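PDB 7BR2: lipolytic enzyme, G-D-S-L family from Bacteroides thetaiotaomicron, which metabolises the drug diltiazem in the gut microbe as a serine esterase of the SGNH (GDSL) hydrolase superfamily. Local coordinates for residues Val294-Met297 with Glu298-Thr302; Arg408-Tyr411 with Ser412-Phe416. All coordinates share one frame; numbering follows the deposited sequence.

Overall arrangement
Contact 1 (294-302) and contact 2 (408-416) are both single short helices whose side chains meet one turn apart, but they lie on opposite sides of the chain's centre, about 42 Å between centres and about 30 Å between nearest atoms. They share no element. Contact 1 sits nearer the middle, its helix packed against helix 210-223 and leading into strand 303-308 of a mixed sheet. Contact 2 is farther out, in the helical region of the C-terminal half, against helices 344-377 and 388-397. In each, a methionine meets an aromatic ring four residues earlier. Contact 1 closes with a buried asparagine and a threonine hydroxyl that bonds back to the helix, whereas contact 2 carries a salt bridge and a water on its outer side.

Contact 1: residues Val294-Met297 with Glu298-Thr302; sequences VPFM and EEMNT
Pro295 and Glu299 meet where the short helix 296-300 begins, with Pro295 as its N-cap residue and the centre of an inverse gamma turn. The proline carbonyl O accepts the first helical bond, from Glu299 N at 3.0 Å. The two side chains run side by side, and Glu299 OE2 lies 3.4 Å from Pro295 CG, while the other carboxylate oxygen is hydrogen-bonded to Tyr218 of helix 210-223. Glu298 bends back so that OE1 lies against the Pro295 backbone.

Phe296 follows on the buried side. Its CG stands anti to the backbone N (chi1 -179°), which carries the ring along the helix to Met300 and Asn301. Met300 CB makes an off-centre CH-pi contact 4.2 Å from the centroid of the Phe296 ring, and its sulfur completes an oblique Met-aromatic contact, with Met300 SD 3.8 Å from Phe296 CE1. Tyr272 meets the same ring edge-to-face, and Met214 of helix 210-223 also packs on it.

Met297 ends the segment. Bends at chi2 and chi3 bring its thioether alongside Asn301, whose ND2 gives SD a weak hydrogen bond; the amide oxygen of Asn301 is taken by the backbone N of Tyr272. The carbonyl of Met297 gathers two donors ahead of strand 303-308. Asn301 N approaches from above the carbonyl plane, 50° out of it, and Thr302 OG1 donates to Met297 O at 2.7 Å, tilted 22° from that plane.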
loop_
_atom_site.group_PDB
_atom_site.type_symbol
_atom_site.label_atom_id
_atom_site.label_comp_id
_atom_site.label_asym_id
_atom_site.label_seq_id
_atom_site.Cartn_x
_atom_site.Cartn_y
_atom_site.Cartn_z
ATOM N N VAL A 294 -10.865 5.364 -7.988
ATOM C CA VAL A 294 -10.958 6.407 -6.971
ATOM C C VAL A 294 -10.328 7.665 -7.543
ATOM O O VAL A 294 -9.567 7.602 -8.520
ATOM C CB VAL A 294 -10.254 5.998 -5.650
ATOM C CG1 VAL A 294 -10.958 4.817 -4.991
ATOM C CG2 VAL A 294 -8.772 5.657 -5.889
ATOM N N PRO A 295 -10.659 8.839 -6.985
ATOM C CA PRO A 295 -10.035 10.071 -7.494
ATOM C C PRO A 295 -8.582 10.180 -7.050
ATOM O O PRO A 295 -8.225 11.130 -6.342
ATOM C CB PRO A 295 -10.896 11.192 -6.894
ATOM C CG PRO A 295 -11.868 10.542 -5.981
ATOM C CD PRO A 295 -11.513 9.107 -5.816
ATOM N N PHE A 296 -7.745 9.196 -7.405
ATOM C CA PHE A 296 -6.386 9.176 -6.866
ATOM C C PHE A 296 -5.541 10.297 -7.457
ATOM O O PHE A 296 -4.784 10.958 -6.736
ATOM C CB PHE A 296 -5.694 7.831 -7.089
ATOM C CG PHE A 296 -4.302 7.798 -6.515
ATOM C CD1 PHE A 296 -4.110 7.652 -5.146
ATOM C CD2 PHE A 296 -3.193 7.978 -7.320
ATOM C CE1 PHE A 296 -2.841 7.661 -4.596
ATOM C CE2 PHE A 296 -1.906 7.974 -6.770
ATOM C CZ PHE A 296 -1.739 7.822 -5.410
ATOM N N MET A 297 -5.617 10.486 -8.776
ATOM C CA MET A 297 -4.857 11.549 -9.427
ATOM C C MET A 297 -5.226 12.915 -8.870
ATOM O O MET A 297 -4.349 13.743 -8.595
ATOM C CB MET A 297 -5.099 11.491 -10.930
ATOM C CG MET A 297 -4.568 10.225 -11.550
ATOM S SD MET A 297 -2.832 9.954 -11.141
ATOM C CE MET A 297 -2.067 11.139 -12.250
ATOM N N GLU A 298 -6.525 13.170 -8.697
ATOM C CA GLU A 298 -6.969 14.482 -8.234
ATOM C C GLU A 298 -6.618 14.721 -6.764
ATOM O O GLU A 298 -6.238 15.838 -6.383
ATOM C CB GLU A 298 -8.479 14.625 -8.454
ATOM C CG GLU A 298 -8.921 14.471 -9.901
ATOM C CD GLU A 298 -9.231 13.030 -10.268
ATOM O OE1 GLU A 298 -8.517 12.118 -9.783
ATOM O OE2 GLU A 298 -10.189 12.807 -11.041
ATOM N N GLU A 299 -6.748 13.697 -5.916
ATOM C CA GLU A 299 -6.569 13.934 -4.487
ATOM C C GLU A 299 -5.126 13.773 -4.022
ATOM O O GLU A 299 -4.724 14.432 -3.051
ATOM C CB GLU A 299 -7.474 13.005 -3.669
ATOM C CG GLU A 299 -8.944 13.330 -3.842
ATOM C CD GLU A 299 -9.870 12.479 -2.998
ATOM O OE1 GLU A 299 -9.397 11.846 -2.033
ATOM O OE2 GLU A 299 -11.078 12.431 -3.312
ATOM N N MET A 300 -4.332 12.938 -4.697
ATOM C CA MET A 300 -3.006 12.592 -4.191
ATOM C C MET A 300 -1.897 12.587 -5.225
ATOM O O MET A 300 -0.743 12.389 -4.840
ATOM C CB MET A 300 -3.023 11.220 -3.509
ATOM C CG MET A 300 -3.778 11.197 -2.217
ATOM S SD MET A 300 -3.690 9.589 -1.407
ATOM C CE MET A 300 -4.887 9.868 -0.097
ATOM N N ASN A 301 -2.180 12.762 -6.505
ATOM C CA ASN A 301 -1.126 12.761 -7.505
ATOM C C ASN A 301 -1.306 13.915 -8.473
ATOM O O ASN A 301 -1.336 13.735 -9.688
ATOM C CB ASN A 301 -1.051 11.434 -8.247
ATOM C CG ASN A 301 0.352 11.128 -8.716
ATOM O OD1 ASN A 301 1.306 11.786 -8.301
ATOM N ND2 ASN A 301 0.484 10.161 -9.611
ATOM N N THR A 302 -1.405 15.136 -7.936
ATOM C CA THR A 302 -1.533 16.351 -8.742
ATOM C C THR A 302 -0.265 17.200 -8.623
ATOM O O THR A 302 -0.006 17.810 -7.576
ATOM C CB THR A 302 -2.768 17.144 -8.319
ATOM O OG1 THR A 302 -3.940 16.393 -8.654
ATOM C CG2 THR A 302 -2.815 18.478 -9.039
#

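Contact 2: residues Arg408-Tyr411 with Ser412-Phe416; sequences RDLY and SKMMF
Tyr411 and Met415 form the close-packed side of this helical turn. Met415 CB sits over one face of the Tyr411 ring, 3.8 Å from its centroid in a CH-pi contact and only 3.5 Å from Tyr411 CZ. With chi1 at 71°, Met415 CG lies between its backbone N and carbonyl carbon, and the sulfur reaches the ring obliquely as a Met-aromatic contact, Met415 SD 4.0 Å from Tyr411 CE2. Helix 388-397 packs against both residues, and Phe377 meets the tyrosine ring. Next to this pair, Leu410 CD2 touches Met414 CG at 4.0 Å, and Met414 turns its end toward Phe366 and Tyr369 of helix 344-377.

Most of this belongs to helix 408-414, a short segment just before helix 417-437, with Met415 just past it; the i to i+4 bonds run from Ser412 N to Arg408 O through Met415 N to Tyr411 O.

Asp409 and Lys413 mark the looser, solvent side. The salt bridge joins Asp409 OD2 to Lys413 NZ at 3.1 Å, the ammonium coming from above the carboxylate plane, 54° out of it. Asp409 O takes both Lys413 N and Ser412 OG, and a water donates to Asp409 OD1 and to Ser412 OG, the water lying 2.8 Å from Ser412 OG.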
loop_
_atom_site.group_PDB
_atom_site.type_symbol
_atom_site.label_atom_id
_atom_site.label_comp_id
_atom_site.label_asym_id
_atom_site.label_seq_id
_atom_site.Cartn_x
_atom_site.Cartn_y
_atom_site.Cartn_z
ATOM N N ARG A 408 10.270 -26.236 1.245
ATOM C CA ARG A 408 11.467 -26.859 1.803
ATOM C C ARG A 408 12.749 -26.271 1.208
ATOM O O ARG A 408 13.751 -26.126 1.914
ATOM C CB ARG A 408 11.456 -28.375 1.615
ATOM C CG ARG A 408 12.753 -28.997 2.146
ATOM C CD ARG A 408 12.681 -30.502 2.346
ATOM N NE ARG A 408 12.105 -31.180 1.196
ATOM C CZ ARG A 408 12.012 -32.502 1.094
ATOM N NH1 ARG A 408 12.460 -33.268 2.085
ATOM N NH2 ARG A 408 11.476 -33.055 0.008
ATOM N N ASP A 409 12.774 -26.010 -0.097
ATOM C CA ASP A 409 13.973 -25.426 -0.694
ATOM C C ASP A 409 14.256 -24.038 -0.100
ATOM O O ASP A 409 15.378 -23.737 0.367
ATOM C CB ASP A 409 13.794 -25.364 -2.216
ATOM C CG ASP A 409 15.031 -24.856 -2.928
ATOM O OD1 ASP A 409 16.131 -25.338 -2.600
ATOM O OD2 ASP A 409 14.910 -23.986 -3.818
ATOM N N LEU A 410 13.221 -23.195 -0.068
ATOM C CA LEU A 410 13.359 -21.883 0.531
ATOM C C LEU A 410 13.795 -22.003 1.982
ATOM O O LEU A 410 14.660 -21.250 2.427
ATOM C CB LEU A 410 12.048 -21.097 0.412
ATOM C CG LEU A 410 12.060 -19.662 0.978
ATOM C CD1 LEU A 410 11.244 -18.720 0.081
ATOM C CD2 LEU A 410 11.566 -19.589 2.435
ATOM N N TYR A 411 13.219 -22.946 2.739
ATOM C CA TYR A 411 13.611 -23.038 4.143
ATOM C C TYR A 411 15.060 -23.490 4.288
ATOM O O TYR A 411 15.761 -23.049 5.208
ATOM C CB TYR A 411 12.692 -23.972 4.934
ATOM C CG TYR A 411 13.165 -24.079 6.370
ATOM C CD1 TYR A 411 12.933 -23.052 7.269
ATOM C CD2 TYR A 411 13.883 -25.191 6.813
ATOM C CE1 TYR A 411 13.385 -23.129 8.578
ATOM C CE2 TYR A 411 14.338 -25.282 8.129
ATOM C CZ TYR A 411 14.089 -24.247 9.003
ATOM O OH TYR A 411 14.534 -24.322 10.304
ATOM N N SER A 412 15.523 -24.383 3.404
ATOM C CA SER A 412 16.903 -24.853 3.470
ATOM C C SER A 412 17.879 -23.715 3.220
ATOM O O SER A 412 19.013 -23.742 3.720
ATOM C CB SER A 412 17.122 -26.016 2.483
ATOM O OG SER A 412 17.257 -25.597 1.136
ATOM N N LYS A 413 17.448 -22.695 2.474
ATOM C CA LYS A 413 18.271 -21.488 2.379
ATOM C C LYS A 413 18.071 -20.553 3.583
ATOM O O LYS A 413 19.039 -20.112 4.211
ATOM C CB LYS A 413 17.953 -20.740 1.082
ATOM C CG LYS A 413 17.902 -21.636 -0.152
ATOM C CD LYS A 413 17.395 -20.873 -1.374
ATOM C CE LYS A 413 16.886 -21.806 -2.479
ATOM N NZ LYS A 413 15.871 -21.125 -3.368
ATOM N N MET A 414 16.831 -20.226 3.916
ATOM C CA MET A 414 16.595 -19.152 4.876
ATOM C C MET A 414 16.817 -19.566 6.322
ATOM O O MET A 414 16.887 -18.687 7.188
ATOM C CB MET A 414 15.178 -18.595 4.685
ATOM C CG MET A 414 15.002 -17.836 3.385
ATOM S SD MET A 414 15.912 -16.243 3.374
ATOM C CE MET A 414 14.727 -15.204 4.242
ATOM N N MET A 415 16.968 -20.864 6.606
ATOM C CA MET A 415 17.275 -21.290 7.967
ATOM C C MET A 415 18.654 -20.815 8.424
ATOM O O MET A 415 18.911 -20.793 9.630
ATOM C CB MET A 415 17.189 -22.817 8.083
ATOM C CG MET A 415 18.344 -23.550 7.356
ATOM S SD MET A 415 18.319 -25.343 7.524
ATOM C CE MET A 415 18.615 -25.527 9.277
ATOM N N PHE A 416 19.550 -20.446 7.508
ATOM C CA PHE A 416 20.873 -19.986 7.920
ATOM C C PHE A 416 20.843 -18.506 8.282
ATOM O O PHE A 416 20.472 -17.657 7.459
ATOM C CB PHE A 416 21.911 -20.218 6.822
ATOM C CG PHE A 416 22.196 -21.661 6.556
ATOM C CD1 PHE A 416 22.962 -22.415 7.443
ATOM C CD2 PHE A 416 21.670 -22.280 5.429
ATOM C CE1 PHE A 416 23.217 -23.772 7.186
ATOM C CE2 PHE A 416 21.915 -23.636 5.165
ATOM C CZ PHE A 416 22.695 -24.377 6.035
HETATM O O HOH W 1 17.393 -27.219 -1.171
#